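Pectate lyase (Paenibacillus sp. 0602, PDB 5GT5) cleaves polygalacturonate by beta-elimination, probably in an endo fashion and on partly methylated pectin as well, with calcium as the likely cofactor. Local coordinates at residues A5-T10 / I188-F193; I154-E157 / G161-I164; I164-F169 / G432-S437; L265-Y270 / Q412-S417. The protein carries 1 engineered substitution. All blocks are in the same frame, centred on the assembly; numbering follows the deposited sequence.

Interaction 1: A5-T10 / I188-F193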
loop_
_atom_site.group_PDB
_atom_site.type_symbol
_atom_site.label_atom_id
_atom_site.label_comp_id
_atom_site.label_asym_id
_atom_site.label_seq_id
_atom_site.Cartn_x
_atom_site.Cartn_y
_atom_site.Cartn_z
ATOM N N ALA A 5 -23.501 -9.505 2.955
ATOM C CA ALA A 5 -22.766 -8.403 2.371
ATOM C C ALA A 5 -22.563 -7.261 3.388
ATOM O O ALA A 5 -21.723 -6.459 3.183
ATOM C CB ALA A 5 -23.441 -7.883 1.160
ATOM N N ASP A 6 -23.366 -7.258 4.448
ATOM C CA ASP A 6 -23.179 -6.322 5.552
ATOM C C ASP A 6 -21.780 -6.486 6.148
ATOM O O ASP A 6 -21.246 -5.613 6.777
ATOM C CB ASP A 6 -24.217 -6.528 6.652
ATOM C CG ASP A 6 -25.597 -6.267 6.191
ATOM O OD1 ASP A 6 -25.719 -5.601 5.215
ATOM O OD2 ASP A 6 -26.473 -6.768 6.830
ATOM N N TYR A 7 -21.235 -7.666 5.929
ATOM C CA TYR A 7 -19.924 -8.028 6.456
ATOM C C TYR A 7 -18.736 -7.805 5.521
ATOM O O TYR A 7 -17.608 -8.102 5.886
ATOM C CB TYR A 7 -19.931 -9.488 6.937
ATOM C CG TYR A 7 -20.973 -9.723 7.981
ATOM C CD1 TYR A 7 -21.126 -8.862 9.025
ATOM C CD2 TYR A 7 -21.821 -10.803 7.906
ATOM C CE1 TYR A 7 -22.095 -9.063 9.971
ATOM C CE2 TYR A 7 -22.758 -11.040 8.865
ATOM C CZ TYR A 7 -22.908 -10.177 9.901
ATOM O OH TYR A 7 -23.826 -10.379 10.866
ATOM N N ASN A 8 -18.999 -7.239 4.363
ATOM C CA ASN A 8 -17.923 -6.936 3.420
ATOM C C ASN A 8 -16.841 -6.051 4.015
ATOM O O ASN A 8 -17.131 -5.153 4.812
ATOM C CB ASN A 8 -18.436 -6.203 2.173
ATOM C CG ASN A 8 -19.201 -7.092 1.236
ATOM O OD1 ASN A 8 -19.388 -8.285 1.491
ATOM N ND2 ASN A 8 -19.744 -6.483 0.192
ATOM N N LEU A 9 -15.611 -6.284 3.580
ATOM C CA LEU A 9 -14.524 -5.340 3.818
ATOM C C LEU A 9 -14.840 -4.017 3.120
ATOM O O LEU A 9 -15.165 -4.000 1.927
ATOM C CB LEU A 9 -13.218 -5.924 3.277
ATOM C CG LEU A 9 -12.034 -4.961 3.159
ATOM C CD1 LEU A 9 -11.609 -4.417 4.535
ATOM C CD2 LEU A 9 -10.876 -5.722 2.537
ATOM N N THR A 10 -14.785 -2.921 3.874
ATOM C CA THR A 10 -14.927 -1.574 3.311
ATOM C C THR A 10 -13.821 -0.677 3.853
ATOM O O THR A 10 -13.036 -1.069 4.726
ATOM C CB THR A 10 -16.260 -0.943 3.700
ATOM O OG1 THR A 10 -16.235 -0.684 5.111
ATOM C CG2 THR A 10 -17.427 -1.870 3.412
ATOM N N ILE A 188 -11.166 -1.120 10.876
ATOM C CA ILE A 188 -11.599 -1.917 12.007
ATOM C C ILE A 188 -13.122 -1.973 12.037
ATOM O O ILE A 188 -13.784 -0.930 12.156
ATOM C CB ILE A 188 -11.061 -1.360 13.357
ATOM C CG1 ILE A 188 -9.535 -1.126 13.319
ATOM C CG2 ILE A 188 -11.459 -2.294 14.496
ATOM C CD1 ILE A 188 -8.910 -0.592 14.640
ATOM N N SER A 189 -13.688 -3.187 11.904
ATOM C CA SER A 189 -15.138 -3.295 11.740
ATOM C C SER A 189 -15.742 -4.426 12.543
ATOM O O SER A 189 -15.057 -5.398 12.907
ATOM C CB SER A 189 -15.535 -3.428 10.267
ATOM O OG SER A 189 -14.961 -4.593 9.678
ATOM N N TRP A 190 -17.028 -4.276 12.856
ATOM C CA TRP A 190 -17.804 -5.333 13.486
ATOM C C TRP A 190 -17.155 -5.839 14.764
ATOM O O TRP A 190 -17.193 -7.034 15.056
ATOM C CB TRP A 190 -18.074 -6.497 12.484
ATOM C CG TRP A 190 -19.084 -6.083 11.464
ATOM C CD1 TRP A 190 -18.855 -5.709 10.162
ATOM C CD2 TRP A 190 -20.497 -5.942 11.680
ATOM N NE1 TRP A 190 -20.052 -5.356 9.558
ATOM C CE2 TRP A 190 -21.067 -5.508 10.469
ATOM C CE3 TRP A 190 -21.333 -6.196 12.765
ATOM C CZ2 TRP A 190 -22.433 -5.267 10.335
ATOM C CZ3 TRP A 190 -22.703 -5.964 12.618
ATOM C CH2 TRP A 190 -23.228 -5.504 11.419
ATOM N N SER A 191 -16.562 -4.933 15.529
ATOM C CA SER A 191 -15.777 -5.301 16.715
ATOM C C SER A 191 -16.310 -4.677 17.986
ATOM O O SER A 191 -16.925 -3.609 17.948
ATOM C CB SER A 191 -14.284 -4.979 16.521
ATOM O OG SER A 191 -13.759 -5.776 15.446
ATOM N N THR A 192 -16.070 -5.367 19.090
ATOM C CA THR A 192 -16.496 -4.899 20.411
ATOM C C THR A 192 -15.282 -4.525 21.238
ATOM O O THR A 192 -14.294 -5.278 21.271
ATOM C CB THR A 192 -17.258 -6.024 21.122
ATOM O OG1 THR A 192 -18.492 -6.244 20.410
ATOM C CG2 THR A 192 -17.552 -5.626 22.574
ATOM N N PHE A 193 -15.351 -3.352 21.881
ATOM C CA PHE A 193 -14.343 -2.865 22.802
ATOM C C PHE A 193 -15.096 -2.597 24.084
ATOM O O PHE A 193 -16.028 -1.796 24.075
ATOM C CB PHE A 193 -13.705 -1.585 22.222
ATOM C CG PHE A 193 -13.138 -1.765 20.830
ATOM C CD1 PHE A 193 -13.969 -1.683 19.697
ATOM C CD2 PHE A 193 -11.779 -2.034 20.657
ATOM C CE1 PHE A 193 -13.438 -1.845 18.418
ATOM C CE2 PHE A 193 -11.245 -2.227 19.388
ATOM C CZ PHE A 193 -12.058 -2.156 18.268
HETATM O O HOH W 1 -15.492 -3.842 6.712
#
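W190 meets both D6 and Y7, and its indole carries nearly all of this contact. Its CB lifts CG beside the backbone N, anti to the carbonyl carbon (chi1 -73°), which sends the ring toward the N-terminal segment. On the five-membered ring, NE1 donates to D6 O at 3.0 Å. That bond is bent (N-H...O 139°): the oxygen is tilted from the indole plane, and the donor sits above the carbonyl plane. CE2, where the rings fuse, lies 3.7 Å from Y7 CD1. Further out, CZ2 and CH2 are 3.8 and 4.0 Å from Y7 CE1, which stands over the centre of the six-membered ring. CD2, CE3 and CZ3 also lie under Y7 CE1. With planes at 75° and centroids 5.0 Å apart, this is a T-shaped stack, the phenol edge meeting the indole face. Y7 OH goes on to R422, while H267 stacks on the opposite face of W190. A water linking N8 O and T10 N to S189 OG adds a second tie between the segments. The positive phi and psi of W190, between the strand pieces 188-189 and 192-193, mark the sharp turn between two faces of a right-handed parallel beta-helix.

Interaction 2: I154-E157 / G161-I164; sequences ITLE and GVWI
Across the hydrophobic interior of the right-handed parallel beta-helix, the fold of polysaccharide lyase family 1, I154 and L156 of one sheet face I164 and V162 of the next. Strand 154-157 belongs to the sheet formed with strands 115-120 and 177-180. After a short turn the chain returns as strand 160-165, which pairs with strands 125-128 and 184-194. The two segments therefore run in opposite senses over the core of a single coil, although each runs parallel to the two neighbours just named. Their CA atoms stay 9.7 Å apart for I154 and I164 and 8.4 Å for L156 and V162, too far for backbone pairing, and the link is made by apolar side chains alone. All four are buried, and together the segments bury 161 Å². Neighbouring coils extend the packing: L156 touches V119, and I164 touches V177. The side chains of I154 and L156 lie about 7 Å from those of D152 and D178 respectively, which probably bind calcium as in a close relative, so this part of the core lies close to that likely site. In both pairs the side chains meet tip to tip. I154 is extended (chi2 176°), and its CD1 ends 4.0 Å from I164 CD1. L156 approaches with both methyls: CD1 is 3.9 Å and CD2 4.0 Å from V162 CG1, the branch lying anti to the valine backbone N.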
loop_
_atom_site.group_PDB
_atom_site.type_symbol
_atom_site.label_atom_id
_atom_site.label_comp_id
_atom_site.label_asym_id
_atom_site.label_seq_id
_atom_site.Cartn_x
_atom_site.Cartn_y
_atom_site.Cartn_z
ATOM N N ILE A 154 -3.050 -4.570 20.138
ATOM C CA ILE A 154 -2.513 -4.585 18.763
ATOM C C ILE A 154 -1.930 -3.217 18.474
ATOM O O ILE A 154 -2.592 -2.187 18.710
ATOM C CB ILE A 154 -3.592 -4.899 17.715
ATOM C CG1 ILE A 154 -4.203 -6.274 17.983
ATOM C CG2 ILE A 154 -2.998 -4.847 16.301
ATOM C CD1 ILE A 154 -5.370 -6.625 17.034
ATOM N N THR A 155 -0.694 -3.196 17.975
ATOM C CA THR A 155 -0.031 -1.971 17.494
ATOM C C THR A 155 0.349 -2.230 16.070
ATOM O O THR A 155 0.930 -3.286 15.740
ATOM C CB THR A 155 1.206 -1.628 18.310
ATOM O OG1 THR A 155 0.818 -1.468 19.690
ATOM C CG2 THR A 155 1.799 -0.319 17.881
ATOM N N LEU A 156 0.022 -1.284 15.206
ATOM C CA LEU A 156 0.392 -1.371 13.802
ATOM C C LEU A 156 1.460 -0.315 13.532
ATOM O O LEU A 156 1.274 0.863 13.839
ATOM C CB LEU A 156 -0.821 -1.117 12.924
ATOM C CG LEU A 156 -2.092 -1.882 13.318
ATOM C CD1 LEU A 156 -3.233 -1.438 12.421
ATOM C CD2 LEU A 156 -1.870 -3.379 13.199
ATOM N N GLU A 157 2.580 -0.714 12.926
ATOM C CA GLU A 157 3.675 0.225 12.652
ATOM C C GLU A 157 4.204 0.058 11.256
ATOM O O GLU A 157 4.486 -1.072 10.826
ATOM C CB GLU A 157 4.846 0.052 13.630
ATOM C CG GLU A 157 4.487 0.418 15.073
ATOM C CD GLU A 157 5.638 0.245 16.045
ATOM O OE1 GLU A 157 6.778 0.112 15.581
ATOM O OE2 GLU A 157 5.400 0.246 17.276
ATOM N N GLY A 161 -2.514 -1.687 4.782
ATOM C CA GLY A 161 -3.587 -2.643 4.543
ATOM C C GLY A 161 -3.754 -3.618 5.686
ATOM O O GLY A 161 -3.119 -4.664 5.723
ATOM N N VAL A 162 -4.579 -3.243 6.653
ATOM C CA VAL A 162 -4.854 -4.055 7.822
ATOM C C VAL A 162 -6.350 -4.015 8.055
ATOM O O VAL A 162 -6.911 -2.933 8.211
ATOM C CB VAL A 162 -4.129 -3.525 9.075
ATOM C CG1 VAL A 162 -4.449 -4.430 10.275
ATOM C CG2 VAL A 162 -2.599 -3.452 8.855
ATOM N N TRP A 163 -6.976 -5.190 8.116
ATOM C CA TRP A 163 -8.377 -5.321 8.448
ATOM C C TRP A 163 -8.481 -6.106 9.748
ATOM O O TRP A 163 -8.102 -7.277 9.798
ATOM C CB TRP A 163 -9.107 -6.068 7.313
ATOM C CG TRP A 163 -10.598 -6.082 7.443
ATOM C CD1 TRP A 163 -11.362 -5.156 8.106
ATOM C CD2 TRP A 163 -11.521 -7.050 6.885
ATOM N NE1 TRP A 163 -12.710 -5.481 7.977
ATOM C CE2 TRP A 163 -12.828 -6.640 7.260
ATOM C CE3 TRP A 163 -11.369 -8.233 6.141
ATOM C CZ2 TRP A 163 -13.979 -7.353 6.880
ATOM C CZ3 TRP A 163 -12.509 -8.923 5.760
ATOM C CH2 TRP A 163 -13.790 -8.497 6.131
ATOM N N ILE A 164 -9.014 -5.470 10.786
ATOM C CA ILE A 164 -9.334 -6.121 12.045
ATOM C C ILE A 164 -10.850 -6.165 12.126
ATOM O O ILE A 164 -11.500 -5.114 12.072
ATOM C CB ILE A 164 -8.755 -5.344 13.216
ATOM C CG1 ILE A 164 -7.220 -5.412 13.153
ATOM C CG2 ILE A 164 -9.247 -5.951 14.554
ATOM C CD1 ILE A 164 -6.501 -4.301 13.925
#

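Interaction 3: I164-F169 / G432-S437. Engineered in segment 164-169: V168 (natural residue Gly).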
loop_
_atom_site.group_PDB
_atom_site.type_symbol
_atom_site.label_atom_id
_atom_site.label_comp_id
_atom_site.label_asym_id
_atom_site.label_seq_id
_atom_site.Cartn_x
_atom_site.Cartn_y
_atom_site.Cartn_z
ATOM N N ILE A 164 -9.014 -5.470 10.786
ATOM C CA ILE A 164 -9.334 -6.121 12.045
ATOM C C ILE A 164 -10.850 -6.165 12.126
ATOM O O ILE A 164 -11.500 -5.114 12.072
ATOM C CB ILE A 164 -8.755 -5.344 13.216
ATOM C CG1 ILE A 164 -7.220 -5.412 13.153
ATOM C CG2 ILE A 164 -9.247 -5.951 14.554
ATOM C CD1 ILE A 164 -6.501 -4.301 13.925
ATOM N N ASP A 165 -11.436 -7.364 12.237
ATOM C CA ASP A 165 -12.879 -7.460 12.061
ATOM C C ASP A 165 -13.479 -8.585 12.895
ATOM O O ASP A 165 -12.870 -9.641 13.047
ATOM C CB ASP A 165 -13.206 -7.640 10.560
ATOM C CG ASP A 165 -14.636 -8.037 10.325
ATOM O OD1 ASP A 165 -14.900 -9.269 10.347
ATOM O OD2 ASP A 165 -15.514 -7.161 10.147
ATOM N N HIS A 166 -14.654 -8.342 13.476
ATOM C CA HIS A 166 -15.278 -9.339 14.358
ATOM C C HIS A 166 -14.346 -9.791 15.482
ATOM O O HIS A 166 -14.282 -10.966 15.860
ATOM C CB HIS A 166 -15.814 -10.533 13.552
ATOM C CG HIS A 166 -17.128 -10.263 12.883
ATOM N ND1 HIS A 166 -17.225 -9.842 11.575
ATOM C CD2 HIS A 166 -18.389 -10.345 13.366
ATOM C CE1 HIS A 166 -18.510 -9.690 11.269
ATOM N NE2 HIS A 166 -19.231 -9.956 12.342
ATOM N N CYS A 167 -13.651 -8.828 16.061
ATOM C CA CYS A 167 -12.842 -9.090 17.241
ATOM C C CYS A 167 -13.456 -8.438 18.462
ATOM O O CYS A 167 -14.309 -7.551 18.346
ATOM C CB CYS A 167 -11.404 -8.581 17.051
ATOM S SG CYS A 167 -10.462 -9.538 15.821
ATOM N N VAL A 168 -13.039 -8.911 19.629
ATOM C CA VAL A 168 -13.464 -8.367 20.918
ATOM C C VAL A 168 -12.245 -8.039 21.759
ATOM O O VAL A 168 -11.311 -8.847 21.827
ATOM C CB VAL A 168 -14.335 -9.369 21.646
ATOM C CG1 VAL A 168 -14.691 -8.886 23.074
ATOM C CG2 VAL A 168 -15.545 -9.494 20.877
ATOM N N PHE A 169 -12.258 -6.853 22.376
ATOM C CA PHE A 169 -11.147 -6.382 23.198
ATOM C C PHE A 169 -11.681 -6.017 24.565
ATOM O O PHE A 169 -12.706 -5.346 24.670
ATOM C CB PHE A 169 -10.490 -5.164 22.546
ATOM C CG PHE A 169 -9.950 -5.427 21.171
ATOM C CD1 PHE A 169 -10.785 -5.381 20.056
ATOM C CD2 PHE A 169 -8.615 -5.757 21.002
ATOM C CE1 PHE A 169 -10.286 -5.603 18.788
ATOM C CE2 PHE A 169 -8.101 -5.998 19.731
ATOM C CZ PHE A 169 -8.933 -5.924 18.623
ATOM N N GLY A 432 -16.954 -14.487 18.190
ATOM C CA GLY A 432 -17.857 -15.537 18.680
ATOM C C GLY A 432 -19.305 -15.292 18.377
ATOM O O GLY A 432 -20.141 -15.918 18.942
ATOM N N LYS A 433 -19.597 -14.392 17.471
ATOM C CA LYS A 433 -20.932 -13.912 17.240
ATOM C C LYS A 433 -21.474 -14.516 15.934
ATOM O O LYS A 433 -22.612 -14.903 15.877
ATOM C CB LYS A 433 -20.948 -12.311 17.356
ATOM C CG LYS A 433 -21.043 -11.792 18.832
ATOM C CD LYS A 433 -19.856 -11.000 19.532
ATOM C CE LYS A 433 -20.131 -9.862 20.637
ATOM N NZ LYS A 433 -19.217 -8.937 21.590
ATOM N N LEU A 434 -20.643 -14.642 14.917
ATOM C CA LEU A 434 -21.023 -15.199 13.646
ATOM C C LEU A 434 -20.596 -16.596 13.572
ATOM O O LEU A 434 -19.472 -16.885 13.772
ATOM C CB LEU A 434 -20.335 -14.524 12.490
ATOM C CG LEU A 434 -20.988 -13.437 11.813
ATOM C CD1 LEU A 434 -20.203 -12.933 10.637
ATOM C CD2 LEU A 434 -22.383 -13.775 11.438
ATOM N N SER A 435 -21.531 -17.444 13.229
ATOM C CA SER A 435 -21.284 -18.821 13.123
ATOM C C SER A 435 -21.668 -19.073 11.700
ATOM O O SER A 435 -22.807 -18.985 11.347
ATOM C CB SER A 435 -22.177 -19.642 14.121
ATOM O OG SER A 435 -21.887 -19.335 15.492
ATOM N N TRP A 436 -20.686 -19.233 10.878
ATOM C CA TRP A 436 -20.806 -19.667 9.496
ATOM C C TRP A 436 -19.615 -20.566 9.245
ATOM O O TRP A 436 -18.723 -20.673 10.097
ATOM C CB TRP A 436 -20.841 -18.485 8.514
ATOM C CG TRP A 436 -19.753 -17.421 8.669
ATOM C CD1 TRP A 436 -18.601 -17.509 9.403
ATOM C CD2 TRP A 436 -19.742 -16.126 8.058
ATOM N NE1 TRP A 436 -17.871 -16.357 9.266
ATOM C CE2 TRP A 436 -18.553 -15.483 8.451
ATOM C CE3 TRP A 436 -20.620 -15.448 7.199
ATOM C CZ2 TRP A 436 -18.228 -14.194 8.033
ATOM C CZ3 TRP A 436 -20.296 -14.186 6.775
ATOM C CH2 TRP A 436 -19.117 -13.560 7.193
ATOM N N SER A 437 -19.589 -21.222 8.095
ATOM C CA SER A 437 -18.487 -22.135 7.818
ATOM C C SER A 437 -17.182 -21.348 7.830
ATOM O O SER A 437 -17.141 -20.187 7.398
ATOM C CB SER A 437 -18.686 -22.905 6.498
ATOM O OG SER A 437 -18.847 -22.035 5.404
#
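The imidazole of H166 receives L434 obliquely, with L434 CD1 3.6 Å from H166 NE2 and 3.7 Å from H166 CE1. At the ring's other nitrogen, H166 ND1 donates to D165 OD1 at 2.7 Å, nearly straight (162°) and in the ring plane. The carboxylate takes this bond on its syn side, though 35° out of its own plane, and the same oxygen forms a salt bridge with R128. R128 thus acts from the second shell to hold the carboxylate in position, and the in-plane bond from ND1 in turn restrains the rotation of the imidazole. The leucine methyl that meets H166 also rests on a second flat group: L434 CD1 lies 3.5 Å above one face of the W436 indole, offset toward its rim, and so is held between imidazole and indole. Alongside, the bent chain of K433 crosses V168, an engineered valine in place of glycine, at about a right angle. V168 CG2 is 3.8 Å from K433 NZ, whose polar partner is T192 OG1. Segment 432-437, in the loop after helix 419-423, thus lies over the outside of the turn between strands 160-165 and 168-169, while the H166 ring stacks on W190 of strand 184-194, the next coil of the beta-helix.

Interaction 4: L265-Y270 / Q412-S417; sequences LHHNVY and QLDDPS
The contact rests on one hydrogen bond between side chains, from H267 to D414. H267 NE2 donates to D414 OD2 at 2.7 Å with an N-H...O angle of 174°, and the oxygen lies in the imidazole plane. The carboxylate is turned sharply, its plane 71° from that of the ring, and the nitrogen meets OD2 from above the carboxylate plane. The short, straight geometry is consistent with a partly ionic bond, in which the carboxylate would tend to stabilise a protonated imidazole. H267 CG stands anti to the carbonyl carbon (chi1 -67°), which projects NE2 out of the beta-helix toward the loop.

Further hydrogen bonds hold the two partners in place. H267 ND1 is 2.8 Å from H266 ND1, so both nitrogens of the H267 ring are engaged. In the other segment, D415 OD1 accepts from S417 N and from S417 OG, each at 2.8 Å; the backbone bond makes this an Asx turn. D414 N is bonded to N289 OD1, which ties the loop to the body of the protein next to the histidine.

Ring stacking is provided by H266, which lies against Y288 of the following coil.

Bonds to the preceding coil come from N268: ND2 donates to I188 O as well as to Y270 OH, at 3.1 Å from the latter, while OD1 accepts from S191 N. N268 occupies the inward turn position, after an outward residue with positive phi, that asparagine ladders fill in pectate lyase beta-helices, although the two preceding coils have S191 and C167 there.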
loop_
_atom_site.group_PDB
_atom_site.type_symbol
_atom_site.label_atom_id
_atom_site.label_comp_id
_atom_site.label_asym_id
_atom_site.label_seq_id
_atom_site.Cartn_x
_atom_site.Cartn_y
_atom_site.Cartn_z
ATOM N N LEU A 265 -13.304 3.144 10.944
ATOM C CA LEU A 265 -13.964 2.384 12.033
ATOM C C LEU A 265 -15.448 2.262 11.689
ATOM O O LEU A 265 -16.086 3.279 11.406
ATOM C CB LEU A 265 -13.858 3.150 13.361
ATOM C CG LEU A 265 -12.455 3.628 13.756
ATOM C CD1 LEU A 265 -12.523 4.465 15.021
ATOM C CD2 LEU A 265 -11.501 2.440 13.945
ATOM N N HIS A 266 -16.028 1.069 11.717
ATOM C CA HIS A 266 -17.462 0.988 11.447
ATOM C C HIS A 266 -18.111 -0.235 12.040
ATOM O O HIS A 266 -17.477 -1.304 12.148
ATOM C CB HIS A 266 -17.801 1.157 9.948
ATOM C CG HIS A 266 -17.561 -0.044 9.111
ATOM N ND1 HIS A 266 -18.519 -1.030 8.935
ATOM C CD2 HIS A 266 -16.498 -0.420 8.357
ATOM C CE1 HIS A 266 -18.043 -1.959 8.137
ATOM N NE2 HIS A 266 -16.811 -1.614 7.764
ATOM N N HIS A 267 -19.377 -0.076 12.448
ATOM C CA HIS A 267 -20.124 -1.177 13.085
ATOM C C HIS A 267 -19.359 -1.736 14.285
ATOM O O HIS A 267 -19.343 -2.936 14.551
ATOM C CB HIS A 267 -20.515 -2.263 12.047
ATOM C CG HIS A 267 -21.509 -1.769 11.044
ATOM N ND1 HIS A 267 -21.143 -1.104 9.884
ATOM C CD2 HIS A 267 -22.872 -1.751 11.057
ATOM C CE1 HIS A 267 -22.220 -0.705 9.241
ATOM N NE2 HIS A 267 -23.290 -1.106 9.925
ATOM N N ASN A 268 -18.716 -0.828 15.025
ATOM C CA ASN A 268 -18.039 -1.190 16.274
ATOM C C ASN A 268 -18.806 -0.673 17.454
ATOM O O ASN A 268 -19.459 0.380 17.368
ATOM C CB ASN A 268 -16.634 -0.597 16.381
ATOM C CG ASN A 268 -15.702 -1.088 15.304
ATOM O OD1 ASN A 268 -15.851 -2.208 14.767
ATOM N ND2 ASN A 268 -14.713 -0.248 14.975
ATOM N N VAL A 269 -18.721 -1.400 18.563
ATOM C CA VAL A 269 -19.277 -0.930 19.844
ATOM C C VAL A 269 -18.141 -0.626 20.801
ATOM O O VAL A 269 -17.289 -1.489 21.051
ATOM C CB VAL A 269 -20.216 -1.985 20.479
ATOM C CG1 VAL A 269 -20.721 -1.539 21.869
ATOM C CG2 VAL A 269 -21.383 -2.282 19.559
ATOM N N TYR A 270 -18.112 0.607 21.310
ATOM C CA TYR A 270 -17.128 1.044 22.310
ATOM C C TYR A 270 -17.884 1.226 23.609
ATOM O O TYR A 270 -18.519 2.268 23.815
ATOM C CB TYR A 270 -16.464 2.372 21.881
ATOM C CG TYR A 270 -15.642 2.212 20.607
ATOM C CD1 TYR A 270 -14.326 1.773 20.662
ATOM C CD2 TYR A 270 -16.203 2.491 19.363
ATOM C CE1 TYR A 270 -13.584 1.562 19.496
ATOM C CE2 TYR A 270 -15.466 2.331 18.187
ATOM C CZ TYR A 270 -14.160 1.853 18.267
ATOM O OH TYR A 270 -13.445 1.685 17.106
ATOM N N GLN A 412 -21.982 1.948 2.465
ATOM C CA GLN A 412 -23.394 2.049 2.790
ATOM C C GLN A 412 -23.528 2.448 4.249
ATOM O O GLN A 412 -22.819 1.922 5.112
ATOM C CB GLN A 412 -24.053 0.689 2.562
ATOM C CG GLN A 412 -25.514 0.610 2.969
ATOM C CD GLN A 412 -26.467 1.104 1.907
ATOM O OE1 GLN A 412 -26.069 1.365 0.768
ATOM N NE2 GLN A 412 -27.738 1.263 2.282
ATOM N N LEU A 413 -24.442 3.368 4.523
ATOM C CA LEU A 413 -24.708 3.823 5.886
ATOM C C LEU A 413 -26.024 3.282 6.403
ATOM O O LEU A 413 -27.051 3.386 5.719
ATOM C CB LEU A 413 -24.784 5.339 5.892
ATOM C CG LEU A 413 -23.468 6.082 5.697
ATOM C CD1 LEU A 413 -23.671 7.581 5.463
ATOM C CD2 LEU A 413 -22.622 5.830 6.928
ATOM N N ASP A 414 -26.000 2.696 7.599
ATOM C CA ASP A 414 -27.229 2.337 8.292
ATOM C C ASP A 414 -27.751 3.502 9.085
ATOM O O ASP A 414 -27.004 4.435 9.384
ATOM C CB ASP A 414 -27.007 1.173 9.249
ATOM C CG ASP A 414 -26.484 -0.046 8.555
ATOM O OD1 ASP A 414 -26.677 -0.157 7.321
ATOM O OD2 ASP A 414 -25.877 -0.898 9.242
ATOM N N ASP A 415 -29.043 3.463 9.404
ATOM C CA ASP A 415 -29.601 4.527 10.234
ATOM C C ASP A 415 -29.167 4.354 11.680
ATOM O O ASP A 415 -29.238 3.266 12.240
ATOM C CB ASP A 415 -31.128 4.568 10.167
ATOM C CG ASP A 415 -31.664 5.866 10.719
ATOM O OD1 ASP A 415 -31.819 5.973 11.940
ATOM O OD2 ASP A 415 -31.864 6.827 9.940
ATOM N N PRO A 416 -28.741 5.445 12.319
ATOM C CA PRO A 416 -28.324 5.265 13.713
ATOM C C PRO A 416 -29.443 4.834 14.657
ATOM O O PRO A 416 -29.144 4.305 15.719
ATOM C CB PRO A 416 -27.785 6.648 14.097
ATOM C CG PRO A 416 -28.438 7.582 13.112
ATOM C CD PRO A 416 -28.553 6.831 11.851
ATOM N N SER A 417 -30.707 5.041 14.291
ATOM C CA SER A 417 -31.783 4.729 15.251
ATOM C C SER A 417 -31.957 3.248 15.547
ATOM O O SER A 417 -32.511 2.893 16.590
ATOM C CB SER A 417 -33.141 5.304 14.809
ATOM O OG SER A 417 -33.592 4.682 13.618
#

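Interactions 1, 3 and 4 form a row on one side of the beta-helix, where the N-terminal segment 5-10 and the C-terminal segments 412-417 and 432-437 cover three successive turns. The centre of interaction 1 is 9 Å from those of interactions 3 and 4, which are themselves 16 Å apart. Interaction 1 is joined to one neighbour by a probable bond between F169 N and T192 O (2.8 Å), and to the other by one between V269 N and S191 O (2.9 Å). Interaction 2 lies inward, shares I164 with interaction 3 and is bonded to interaction 1 through S189 N and I164 O (2.9 Å). It alone approaches the probable calcium site; the outer three lie away from that site and from R276, the likely active-site residue.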